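Local structure of probable glutaredoxin ssr2061 (Synechocystis sp., 4MJE) at residues Pro27-Ala32 and Ser67-Phe72; Leu33-Leu38 and Asp83-Asp88. The protein probably acts as a glutathione-disulfide oxidoreductase, reducing low-molecular-weight disulfides and protein disulfides with electrons supplied through NADPH and glutathione reductase. The protein carries 1 engineered substitution. All coordinates share one frame; numbering follows the deposited sequence. Where two conformers were deposited one is given.

Contact 1 of 2, residues Pro27-Ala32 and Ser67-Phe72; sequences PFCMRA and SLPQIF
With SG anti to its own carbonyl carbon (chi1 -70°), C29 lays its sulfur along the L68-P69 peptide, while the peptide torsion before P69 is cis and turns the proline ring toward helix 27-39. The cis form can be checked from the CA atoms of L68 and P69, only 2.9 Å apart. C29 SG sits in the angle between the two residues, 3.6 Å from L68 CB and 3.7 Å from P69 CB. These are van der Waals contacts, and no hydrogen bond joins the two segments. The proline ring meets one turn of the helix by CG and CD: P69 CD lies 4.0 Å from F28 CB, and P69 CG reaches A32 CB at 3.9 Å. F28 meets the proline with its CB and backbone carbonyl carbon, its ring leading away from the loop. Farther along, the CD1 branch of I71 comes within 4.3 Å of A32 CB, carrying the apolar seam on from the loop into strand 70-73. An alanine in place of P69 would lack CG and CD, which would probably open a gap beside A32 and F28 and allow the preceding peptide to go trans, pulling L68 from the sulfur. Beyond P69, the CB of Q70 points away from the helix, and Q70 NE2 bonds back to S67 O at 2.9 Å, standing 54° out of that carbonyl's plane. Q70 OE1 bonds to H77 NE2, so the amide is held at both ends. C26 and C29, the redox pair by similarity, form no disulfide here. A cis-proline just before a strand, packed against the second cysteine of a CxxC sequence at a helix start, is characteristic of the thioredoxin fold.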
ATOM      1  N   PRO A  27       0.447  12.667  10.660  1.00  4.32           N
ATOM      2  CA  PRO A  27       0.676  11.622  11.664  1.00  4.39           C
ATOM      3  C   PRO A  27      -0.042  10.331  11.332  1.00  4.23           C
ATOM      4  O   PRO A  27       0.414   9.274  11.770  1.00  5.31           O
ATOM      5  CB  PRO A  27       0.101  12.239  12.947  1.00  5.27           C
ATOM      6  CG  PRO A  27      -0.909  13.243  12.473  1.00  6.03           C
ATOM      7  CD  PRO A  27      -0.344  13.784  11.195  1.00  4.89           C
ATOM      8  N   PHE A  28      -1.144  10.400  10.588  1.00  4.16           N
ATOM      9  CA  PHE A  28      -1.870   9.194  10.185  1.00  4.14           C
ATOM     10  C   PHE A  28      -1.094   8.465   9.083  1.00  3.58           C
ATOM     11  O   PHE A  28      -0.945   7.239   9.083  1.00  4.62           O
ATOM     12  CB  PHE A  28      -3.273   9.565   9.715  1.00  6.00           C
ATOM     13  CG  PHE A  28      -4.115  10.164  10.792  1.00  6.75           C
ATOM     14  CD1 PHE A  28      -4.905   9.344  11.559  1.00 12.06           C
ATOM     15  CD2 PHE A  28      -4.134  11.530  11.046  1.00  8.04           C
ATOM     16  CE1 PHE A  28      -5.694   9.852  12.564  1.00 14.26           C
ATOM     17  CE2 PHE A  28      -4.932  12.047  12.073  1.00  8.79           C
ATOM     18  CZ  PHE A  28      -5.698  11.201  12.821  1.00 12.08           C
ATOM     19  N   CYS A  29      -0.542   9.240   8.159  1.00  4.27           N
ATOM     20  CA  CYS A  29       0.335   8.682   7.125  1.00  3.88           C
ATOM     21  C   CYS A  29       1.569   8.045   7.759  1.00  3.22           C
ATOM     22  O   CYS A  29       1.983   6.938   7.374  1.00  3.79           O
ATOM     23  CB  CYS A  29       0.740   9.792   6.165  1.00  3.50           C
ATOM     24  SG  CYS A  29      -0.584  10.380   5.138  1.00  4.25           S
ATOM     25  N   MET A  30       2.164   8.724   8.731  1.00  4.39           N
ATOM     26  CA  MET A  30       3.346   8.197   9.396  1.00  3.56           C
ATOM     27  C   MET A  30       3.043   6.856  10.077  1.00  3.83           C
ATOM     28  O   MET A  30       3.846   5.927  10.009  1.00  4.45           O
ATOM     29  CB  MET A  30       3.859   9.231  10.394  1.00  4.56           C
ATOM     30  CG  MET A  30       4.492  10.453   9.745  1.00  5.54           C
ATOM     31  SD  MET A  30       4.623  11.836  10.877  1.00  6.30           S
ATOM     32  CE  MET A  30       5.802  11.177  12.046  1.00  9.90           C
ATOM     33  N   ARG A  31       1.880   6.727  10.697  1.00  4.46           N
ATOM     34  CA  ARG A  31       1.522   5.478  11.355  1.00  5.06           C
ATOM     35  C   ARG A  31       1.321   4.341  10.340  1.00  5.75           C
ATOM     36  O   ARG A  31       1.693   3.188  10.590  1.00  5.14           O
ATOM     37  CB  ARG A  31       0.253   5.684  12.192  1.00  8.37           C
ATOM     38  CG  ARG A  31      -0.116   4.546  13.124  1.00 14.73           C
ATOM     39  CD  ARG A  31      -1.299   4.894  13.999  1.00 19.40           C
ATOM     40  NE  ARG A  31      -1.007   6.076  14.799  1.00 17.88           N
ATOM     41  CZ  ARG A  31      -1.922   6.877  15.336  1.00 19.09           C
ATOM     42  NH1 ARG A  31      -3.216   6.628  15.176  1.00 27.45           N
ATOM     43  NH2 ARG A  31      -1.533   7.935  16.032  1.00 22.79           N
ATOM     44  N   ALA A  32       0.701   4.647   9.203  1.00  4.93           N
ATOM     45  CA  ALA A  32       0.462   3.645   8.167  1.00  4.98           C
ATOM     46  C   ALA A  32       1.802   3.212   7.564  1.00  4.47           C
ATOM     47  O   ALA A  32       2.050   2.033   7.324  1.00  4.64           O
ATOM     48  CB  ALA A  32      -0.456   4.216   7.106  1.00  3.83           C
ATOM     49  N   SER A  67      -8.895  12.486   1.994  1.00  6.78           N
ATOM     50  CA  SER A  67      -8.240  12.228   3.280  1.00  6.35           C
ATOM     51  C   SER A  67      -6.966  11.425   3.032  1.00  5.54           C
ATOM     52  O   SER A  67      -6.845  10.744   2.003  1.00  6.29           O
ATOM     53  CB  SER A  67      -9.181  11.487   4.238  1.00  6.94           C
ATOM     54  OG  SER A  67      -9.548  10.212   3.721  1.00 10.02           O
ATOM     55  N   LEU A  68      -6.026  11.502   3.971  1.00  5.34           N
ATOM     56  CA  LEU A  68      -4.754  10.795   3.861  1.00  5.01           C
ATOM     57  C   LEU A  68      -4.543   9.895   5.069  1.00  4.76           C
ATOM     58  O   LEU A  68      -5.003  10.183   6.160  1.00  5.78           O
ATOM     59  CB  LEU A  68      -3.601  11.798   3.799  1.00  4.55           C
ATOM     60  CG  LEU A  68      -3.600  12.720   2.587  1.00  5.65           C
ATOM     61  CD1 LEU A  68      -2.561  13.805   2.760  1.00  6.57           C
ATOM     62  CD2 LEU A  68      -3.364  11.907   1.323  1.00  7.85           C
ATOM     63  N   PRO A  69      -3.840   8.782   4.896  1.00  4.33           N
ATOM     64  CA  PRO A  69      -3.329   8.239   3.641  1.00  3.82           C
ATOM     65  C   PRO A  69      -4.421   7.514   2.860  1.00  3.96           C
ATOM     66  O   PRO A  69      -5.513   7.278   3.371  1.00  5.03           O
ATOM     67  CB  PRO A  69      -2.286   7.218   4.119  1.00  4.86           C
ATOM     68  CG  PRO A  69      -2.852   6.729   5.385  1.00  5.75           C
ATOM     69  CD  PRO A  69      -3.468   7.938   6.043  1.00  5.76           C
ATOM     70  N   GLN A  70      -4.103   7.112   1.630  1.00  3.89           N
ATOM     71  CA  GLN A  70      -4.934   6.144   0.892  1.00  4.36           C
ATOM     72  C   GLN A  70      -4.023   5.018   0.409  1.00  4.09           C
ATOM     73  O   GLN A  70      -2.952   5.274  -0.150  1.00  4.67           O
ATOM     74  CB  GLN A  70      -5.673   6.784  -0.295  1.00  5.11           C
ATOM     75  CG  GLN A  70      -6.626   7.914   0.097  1.00  6.87           C
ATOM     76  CD  GLN A  70      -7.784   7.437   0.926  1.00  5.82           C
ATOM     77  OE1 GLN A  70      -8.111   6.246   0.927  1.00  7.55           O
ATOM     78  NE2 GLN A  70      -8.411   8.353   1.655  1.00  7.77           N
ATOM     79  N   ILE A  71      -4.455   3.792   0.646  1.00  4.65           N
ATOM     80  CA  ILE A  71      -3.667   2.604   0.390  1.00  5.63           C
ATOM     81  C   ILE A  71      -4.370   1.705  -0.601  1.00  4.12           C
ATOM     82  O   ILE A  71      -5.562   1.497  -0.504  1.00  4.50           O
ATOM     83  CB  ILE A  71      -3.438   1.837   1.714  1.00  8.18           C
ATOM     84  CG1 ILE A  71      -2.645   2.712   2.688  1.00  9.19           C
ATOM     85  CG2 ILE A  71      -2.717   0.515   1.487  1.00  6.90           C
ATOM     86  CD1 ILE A  71      -2.941   2.429   4.130  1.00 11.62           C
ATOM     87  N   PHE A  72      -3.581   1.188  -1.550  1.00  3.84           N
ATOM     88  CA  PHE A  72      -4.022   0.237  -2.571  1.00  4.22           C
ATOM     89  C   PHE A  72      -3.107  -0.983  -2.545  1.00  3.96           C
ATOM     90  O   PHE A  72      -1.898  -0.848  -2.445  1.00  4.87           O
ATOM     91  CB  PHE A  72      -4.001   0.882  -3.975  1.00  3.74           C
ATOM     92  CG  PHE A  72      -4.997   2.007  -4.136  1.00  5.72           C
ATOM     93  CD1 PHE A  72      -4.744   3.249  -3.571  1.00  4.79           C
ATOM     94  CD2 PHE A  72      -6.194   1.820  -4.819  1.00  4.66           C
ATOM     95  CE1 PHE A  72      -5.669   4.286  -3.697  1.00  5.76           C
ATOM     96  CE2 PHE A  72      -7.096   2.878  -4.948  1.00  6.81           C
ATOM     97  CZ  PHE A  72      -6.827   4.084  -4.367  1.00  6.30           C
TER

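Contact 2 of 2, residues Leu33-Leu38 and Asp83-Asp88; sequences LALLKL and DIYALD. Engineered in segment 33-38: L38 (natural residue Arg).
L35 projects from helix 27-39 into the groove beside I84, Y85 and D88 of helix 81-89, where two helices on one face of the thioredoxin-fold sheet pack together. The segment axes approach to 10.7 Å at 42°, so the helices run in broadly the same direction, inclined rather than parallel. At its root, L35 CB lies beside the phenol end of Y85, 3.7 Å from OH and almost as close to CZ. The side chain then extends with CG anti to the backbone N (chi1 -176°), which carries the CD2 branch over the ring while CD1 turns toward D88. L35 CD2 stands 3.8 Å from the centroid of the Y85 ring and 6° off its normal, a CH-pi contact nearly central on the face. The same methyl meets I84 CG1 at 4.0 Å in one of the two conformers of I84. One residue on, L36 CD2 lies 3.7 Å from I84 CD1 in that conformer. Hydrophobic cover comes also from L93 of helix 93-97, which touches L35, I84 and D88. Two polar atoms have partners outside the segments: the Y85 hydroxyl is hydrogen-bonded to R31 O, and D88 OD2 forms a salt bridge with K39. The other branch of L35, CD1, ends 3.8 Å from D88 OD1, a plain van der Waals approach of methyl to carboxylate.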
ATOM      1  N   LEU A  33       2.687   4.172   7.316  1.00  4.06           N
ATOM      2  CA  LEU A  33       4.020   3.864   6.808  1.00  3.54           C
ATOM      3  C   LEU A  33       4.781   2.965   7.766  1.00  5.11           C
ATOM      4  O   LEU A  33       5.460   2.037   7.329  1.00  4.79           O
ATOM      5  CB  LEU A  33       4.810   5.140   6.572  1.00  4.32           C
ATOM      6  CG  LEU A  33       4.397   5.965   5.348  1.00  4.79           C
ATOM      7  CD1 LEU A  33       5.041   7.358   5.431  1.00  6.06           C
ATOM      8  CD2 LEU A  33       4.741   5.293   4.041  1.00  4.05           C
ATOM      9  N   ALA A  34       4.651   3.214   9.063  1.00  4.82           N
ATOM     10  CA  ALA A  34       5.322   2.386  10.042  1.00  5.58           C
ATOM     11  C   ALA A  34       4.875   0.943   9.942  1.00  6.07           C
ATOM     12  O   ALA A  34       5.699   0.041  10.010  1.00  6.28           O
ATOM     13  CB  ALA A  34       5.079   2.904  11.428  1.00  6.60           C
ATOM     14  N   LEU A  35       3.581   0.716   9.775  1.00  5.01           N
ATOM     15  CA  LEU A  35       3.066  -0.637   9.686  1.00  4.66           C
ATOM     16  C   LEU A  35       3.604  -1.362   8.440  1.00  5.99           C
ATOM     17  O   LEU A  35       4.038  -2.520   8.511  1.00  6.38           O
ATOM     18  CB  LEU A  35       1.541  -0.628   9.677  1.00  6.55           C
ATOM     19  CG  LEU A  35       0.878  -2.011   9.683  1.00  5.89           C
ATOM     20  CD1 LEU A  35       1.335  -2.900  10.850  1.00  9.62           C
ATOM     21  CD2 LEU A  35      -0.612  -1.851   9.718  1.00  7.90           C
ATOM     22  N   LEU A  36       3.590  -0.687   7.294  1.00  3.60           N
ATOM     23  CA  LEU A  36       4.088  -1.277   6.060  1.00  4.31           C
ATOM     24  C   LEU A  36       5.571  -1.601   6.161  1.00  3.74           C
ATOM     25  O   LEU A  36       6.016  -2.651   5.705  1.00  5.55           O
ATOM     26  CB  LEU A  36       3.799  -0.359   4.868  1.00  5.09           C
ATOM     27  CG  LEU A  36       2.314  -0.184   4.527  1.00  6.01           C
ATOM     28  CD1 LEU A  36       2.120   0.906   3.484  1.00  8.66           C
ATOM     29  CD2 LEU A  36       1.720  -1.496   4.036  1.00  9.47           C
ATOM     30  N   LYS A  37       6.335  -0.691   6.758  1.00  3.94           N
ATOM     31  CA  LYS A  37       7.754  -0.905   6.950  1.00  4.68           C
ATOM     32  C   LYS A  37       7.989  -2.088   7.888  1.00  4.97           C
ATOM     33  O   LYS A  37       8.854  -2.909   7.635  1.00  5.39           O
ATOM     34  CB  LYS A  37       8.438   0.373   7.441  1.00  5.96           C
ATOM     35  CG  LYS A  37       8.479   1.443   6.375  1.00  5.63           C
ATOM     36  CD  LYS A  37       9.078   2.701   6.911  1.00  6.30           C
ATOM     37  CE  LYS A  37       9.253   3.728   5.811  1.00  7.89           C
ATOM     38  NZ  LYS A  37       9.848   4.983   6.377  1.00 13.39           N
ATOM     39  N   LEU A  38       7.208  -2.216   8.952  1.00  5.24           N
ATOM     40  CA  LEU A  38       7.416  -3.304   9.901  1.00  6.02           C
ATOM     41  C   LEU A  38       7.079  -4.667   9.277  1.00  5.92           C
ATOM     42  O   LEU A  38       7.632  -5.690   9.686  1.00  6.43           O
ATOM     43  CB  LEU A  38       6.630  -3.027  11.185  1.00  9.31           C
ATOM     44  CG  LEU A  38       7.219  -1.854  11.993  1.00 11.50           C
ATOM     45  CD1 LEU A  38       6.274  -1.430  13.117  1.00 12.98           C
ATOM     46  CD2 LEU A  38       8.600  -2.181  12.582  1.00 14.67           C
ATOM     47  N   ASP A  83      -8.058   1.648   8.402  1.00  7.12           N
ATOM     48  CA  ASP A  83      -8.448   0.445   7.692  1.00  8.46           C
ATOM     49  C   ASP A  83      -7.346  -0.586   7.674  1.00  7.05           C
ATOM     50  O   ASP A  83      -7.611  -1.758   7.883  1.00  8.05           O
ATOM     51  CB  ASP A  83      -8.900   0.775   6.272  1.00  8.32           C
ATOM     52  CG  ASP A  83     -10.145   1.632   6.254  1.00 12.94           C
ATOM     53  OD1 ASP A  83     -11.090   1.342   7.025  1.00 16.07           O
ATOM     54  OD2 ASP A  83     -10.169   2.640   5.524  1.00 13.16           O
ATOM     55  N   ILE A  84      -6.118  -0.159   7.437  0.52  6.71           N
ATOM     56  CA  ILE A  84      -5.046  -1.124   7.372  0.52  5.25           C
ATOM     57  C   ILE A  84      -4.751  -1.729   8.750  0.52  5.73           C
ATOM     58  O   ILE A  84      -4.541  -2.941   8.878  0.52  5.07           O
ATOM     59  CB  ILE A  84      -3.797  -0.531   6.697  0.52  4.54           C
ATOM     60  CG1 ILE A  84      -2.824  -1.658   6.361  0.52  7.07           C
ATOM     61  CG2 ILE A  84      -3.128   0.539   7.555  0.52  9.62           C
ATOM     62  CD1 ILE A  84      -1.713  -1.247   5.404  0.52  4.40           C
ATOM     63  N   TYR A  85      -4.782  -0.891   9.781  1.00  5.45           N
ATOM     64  CA  TYR A  85      -4.577  -1.376  11.133  1.00  6.05           C
ATOM     65  C   TYR A  85      -5.712  -2.307  11.559  1.00  6.25           C
ATOM     66  O   TYR A  85      -5.473  -3.299  12.260  1.00  6.69           O
ATOM     67  CB  TYR A  85      -4.409  -0.227  12.133  1.00  6.33           C
ATOM     68  CG  TYR A  85      -2.985   0.253  12.245  1.00  6.32           C
ATOM     69  CD1 TYR A  85      -2.149  -0.237  13.223  1.00  6.73           C
ATOM     70  CD2 TYR A  85      -2.483   1.184  11.363  1.00  6.17           C
ATOM     71  CE1 TYR A  85      -0.846   0.182  13.325  1.00  7.70           C
ATOM     72  CE2 TYR A  85      -1.178   1.623  11.452  1.00  4.61           C
ATOM     73  CZ  TYR A  85      -0.356   1.124  12.445  1.00  5.83           C
ATOM     74  OH  TYR A  85       0.946   1.542  12.569  1.00  6.12           O
ATOM     75  N   ALA A  86      -6.947  -2.013  11.147  1.00  6.28           N
ATOM     76  CA  ALA A  86      -8.077  -2.886  11.460  1.00  6.30           C
ATOM     77  C   ALA A  86      -7.885  -4.249  10.795  1.00  6.57           C
ATOM     78  O   ALA A  86      -8.073  -5.291  11.420  1.00  7.09           O
ATOM     79  CB  ALA A  86      -9.415  -2.237  11.040  1.00  8.20           C
ATOM     80  N   LEU A  87      -7.491  -4.258   9.531  1.00  7.56           N
ATOM     81  CA  LEU A  87      -7.223  -5.517   8.847  1.00  7.05           C
ATOM     82  C   LEU A  87      -6.146  -6.311   9.571  1.00  6.78           C
ATOM     83  O   LEU A  87      -6.268  -7.519   9.730  1.00  7.08           O
ATOM     84  CB  LEU A  87      -6.790  -5.279   7.397  1.00  7.15           C
ATOM     85  CG  LEU A  87      -7.875  -4.887   6.404  1.00  8.86           C
ATOM     86  CD1 LEU A  87      -7.261  -4.353   5.130  1.00 10.99           C
ATOM     87  CD2 LEU A  87      -8.787  -6.071   6.084  1.00 13.06           C
ATOM     88  N   ASP A  88      -5.078  -5.651   9.991  1.00  5.55           N
ATOM     89  CA  ASP A  88      -4.017  -6.375  10.678  1.00  6.09           C
ATOM     90  C   ASP A  88      -4.516  -6.955  12.014  1.00  6.20           C
ATOM     91  O   ASP A  88      -4.211  -8.092  12.363  1.00  7.27           O
ATOM     92  CB  ASP A  88      -2.789  -5.504  10.898  1.00  7.79           C
ATOM     93  CG  ASP A  88      -1.530  -6.325  11.166  1.00  6.81           C
ATOM     94  OD1 ASP A  88      -0.702  -5.874  11.989  1.00  8.62           O
ATOM     95  OD2 ASP A  88      -1.358  -7.400  10.533  1.00  8.35           O
TER

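Contacts 1 and 2 follow successive halves of helix 27-39, and their centres lie 9 Å apart. They also touch directly: the hydrogen bond between R31 O and Y85 OH, 2.7 Å long, ties the first half of that helix to helix 81-89, while A32 CA lies 4.2 Å from Y85 CE2. In one of the two conformers of I84, I71 CD1 meets I84 CG2 at 3.9 Å, so strand and helix join the same apolar core. Contact 1 holds the probable redox end, with C29; a bound sulfate, probably from the crystallisation liquor, has its nearest atom about 3 Å from the F28 side chain. Contact 2 continues the packing along the helix beyond the CxxC sequence.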